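Local coordinates for ORC1-type DNA replication protein 2 (Aeropyrum pernix, PDB 1W5T) that binds DNA and ATP and takes part in regulating DNA replication, combining an AAA+ ATPase domain with a winged-helix domain, at residues Tyr113-Arg118 with Leu126-Asp131. Numbering follows the deposited sequence.
Sequences YPIQVR and LKALVD
The carbonyl oxygen of Ala-128 meets two groups of different character: Asn-132, one turn further along the same helix, gives it a side-chain hydrogen bond through ND2, and the methyl end of Ile-115 rests against it, with CD1 3.8 Å from Ala-128 O. That carbon also lies 4.1 Å from Leu-129 N, so the isoleucine tip sits over the peptide link between the two helix residues. Behind the tip, both branches of Ile-115 converge on one methyl: CG2 is 4.0 Å and CG1 4.1 Å from Ala-128 CB. The first torsion (chi1 -81°) explains this grip, since it places CG2 anti to the backbone N and CG1 anti to the carbonyl carbon, straddling the alanine. The CA atoms of Ile-115 and Ala-128, 6.8 Å apart, are the nearest such pair across the two segments, consistent with the small side chain of the alanine. Replacing Ile-115 with an alanine would probably open a gap above the Ala-128 methyl and leave the Ala-128–Leu-129 peptide without its apolar cover.

Leu-129 supplies the second patch. Its CD1 approaches the edge of the Tyr-113 ring, near the ring plane, at 4.3 Å from Tyr-113 CD1, while Ile-107 and Thr-111 of helix 100-111 also touch this leucine. The ring's far end is fixed by a hydrogen bond between Tyr-113 OH and His-138 ND1. Between Tyr-113 and Ile-115, Pro-114 centres an inverse gamma turn, closed by a weak, bent Ile-115 N to Tyr-113 O hydrogen bond of 2.9 Å.

Residues 113-118 thus fold back on helix 122-136 within the two-helix connection between the neighbouring parallel strands 87-93 and 139-145, a crossover belonging to the alpha/beta P-loop core of the AAA+ ATPase domain.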
loop_
_atom_site.group_PDB
_atom_site.type_symbol
_atom_site.label_atom_id
_atom_site.label_comp_id
_atom_site.label_asym_id
_atom_site.label_seq_id
_atom_site.Cartn_x
_atom_site.Cartn_y
_atom_site.Cartn_z
ATOM N N TYR A 113 -22.543 -17.917 0.772
ATOM C CA TYR A 113 -23.613 -18.372 1.677
ATOM C C TYR A 113 -24.929 -17.638 1.420
ATOM O O TYR A 113 -24.947 -16.428 1.115
ATOM C CB TYR A 113 -23.216 -18.165 3.149
ATOM C CG TYR A 113 -22.061 -18.998 3.680
ATOM C CD1 TYR A 113 -21.204 -18.446 4.634
ATOM C CD2 TYR A 113 -21.824 -20.312 3.248
ATOM C CE1 TYR A 113 -20.143 -19.145 5.158
ATOM C CE2 TYR A 113 -20.740 -21.072 3.773
ATOM C CZ TYR A 113 -19.898 -20.471 4.756
ATOM O OH TYR A 113 -18.797 -21.098 5.367
ATOM N N PRO A 114 -26.052 -18.331 1.521
ATOM C CA PRO A 114 -27.321 -17.663 1.213
ATOM C C PRO A 114 -27.798 -16.976 2.473
ATOM O O PRO A 114 -28.447 -17.531 3.340
ATOM C CB PRO A 114 -28.213 -18.813 0.757
ATOM C CG PRO A 114 -27.663 -20.038 1.458
ATOM C CD PRO A 114 -26.261 -19.736 1.930
ATOM N N ILE A 115 -27.362 -15.745 2.613
ATOM C CA ILE A 115 -27.666 -14.963 3.784
ATOM C C ILE A 115 -28.326 -13.731 3.220
ATOM O O ILE A 115 -27.774 -13.115 2.348
ATOM C CB ILE A 115 -26.389 -14.604 4.533
ATOM C CG1 ILE A 115 -25.947 -15.773 5.405
ATOM C CG2 ILE A 115 -26.592 -13.321 5.388
ATOM C CD1 ILE A 115 -24.479 -15.719 5.775
ATOM N N GLN A 116 -29.514 -13.395 3.719
ATOM C CA GLN A 116 -30.237 -12.245 3.225
ATOM C C GLN A 116 -29.739 -11.059 3.973
ATOM O O GLN A 116 -29.756 -10.998 5.197
ATOM C CB GLN A 116 -31.747 -12.393 3.361
ATOM C CG GLN A 116 -32.532 -11.184 2.801
ATOM C CD GLN A 116 -32.287 -10.867 1.303
ATOM O OE1 GLN A 116 -32.963 -11.418 0.427
ATOM N NE2 GLN A 116 -31.322 -9.992 1.022
ATOM N N VAL A 117 -29.262 -10.123 3.193
ATOM C CA VAL A 117 -28.677 -8.877 3.666
ATOM C C VAL A 117 -29.621 -7.661 3.549
ATOM O O VAL A 117 -29.353 -6.643 4.157
ATOM C CB VAL A 117 -27.345 -8.633 2.895
ATOM C CG1 VAL A 117 -27.608 -8.211 1.443
ATOM C CG2 VAL A 117 -26.479 -7.660 3.624
ATOM N N ARG A 118 -30.706 -7.772 2.779
ATOM C CA ARG A 118 -31.721 -6.700 2.673
ATOM C C ARG A 118 -32.124 -6.279 4.070
ATOM O O ARG A 118 -32.558 -7.106 4.865
ATOM C CB ARG A 118 -32.992 -7.173 1.969
ATOM C CG ARG A 118 -32.948 -7.206 0.450
ATOM C CD ARG A 118 -34.256 -7.813 -0.265
ATOM N NE ARG A 118 -34.751 -6.922 -1.322
ATOM C CZ ARG A 118 -34.166 -6.752 -2.504
ATOM N NH1 ARG A 118 -33.072 -7.429 -2.802
ATOM N NH2 ARG A 118 -34.673 -5.914 -3.403
ATOM N N LEU A 126 -23.269 -10.117 10.621
ATOM C CA LEU A 126 -22.162 -10.714 11.299
ATOM C C LEU A 126 -22.627 -11.947 12.071
ATOM O O LEU A 126 -21.954 -12.972 12.040
ATOM C CB LEU A 126 -21.532 -9.665 12.218
ATOM C CG LEU A 126 -20.047 -9.814 12.566
ATOM C CD1 LEU A 126 -19.189 -9.901 11.331
ATOM C CD2 LEU A 126 -19.597 -8.660 13.445
ATOM N N LYS A 127 -23.782 -11.847 12.732
ATOM C CA LYS A 127 -24.384 -13.003 13.425
ATOM C C LYS A 127 -24.674 -14.147 12.476
ATOM O O LYS A 127 -24.337 -15.259 12.810
ATOM C CB LYS A 127 -25.687 -12.639 14.167
ATOM C CG LYS A 127 -25.515 -11.667 15.314
ATOM C CD LYS A 127 -26.853 -11.476 16.041
ATOM C CE LYS A 127 -26.870 -10.230 16.933
ATOM N NZ LYS A 127 -27.908 -9.235 16.436
ATOM N N ALA A 128 -25.300 -13.871 11.326
ATOM C CA ALA A 128 -25.679 -14.907 10.331
ATOM C C ALA A 128 -24.432 -15.593 9.730
ATOM O O ALA A 128 -24.413 -16.811 9.455
ATOM C CB ALA A 128 -26.530 -14.316 9.237
ATOM N N LEU A 129 -23.402 -14.773 9.570
ATOM C CA LEU A 129 -22.066 -15.197 9.146
ATOM C C LEU A 129 -21.494 -16.174 10.150
ATOM O O LEU A 129 -21.107 -17.280 9.775
ATOM C CB LEU A 129 -21.162 -13.974 8.992
ATOM C CG LEU A 129 -20.076 -13.856 7.927
ATOM C CD1 LEU A 129 -20.225 -14.807 6.733
ATOM C CD2 LEU A 129 -20.000 -12.338 7.473
ATOM N N VAL A 130 -21.483 -15.785 11.423
ATOM C CA VAL A 130 -21.028 -16.665 12.492
ATOM C C VAL A 130 -21.807 -17.978 12.521
ATOM O O VAL A 130 -21.213 -19.032 12.599
ATOM C CB VAL A 130 -21.060 -15.972 13.834
ATOM C CG1 VAL A 130 -20.993 -16.990 14.996
ATOM C CG2 VAL A 130 -19.870 -15.008 13.933
ATOM N N ASP A 131 -23.130 -17.909 12.429
ATOM C CA ASP A 131 -23.959 -19.099 12.329
ATOM C C ASP A 131 -23.673 -19.998 11.125
ATOM O O ASP A 131 -23.497 -21.208 11.313
ATOM C CB ASP A 131 -25.428 -18.737 12.348
ATOM C CG ASP A 131 -26.150 -19.436 13.444
ATOM O OD1 ASP A 131 -25.570 -19.487 14.552
ATOM O OD2 ASP A 131 -27.284 -19.978 13.284
#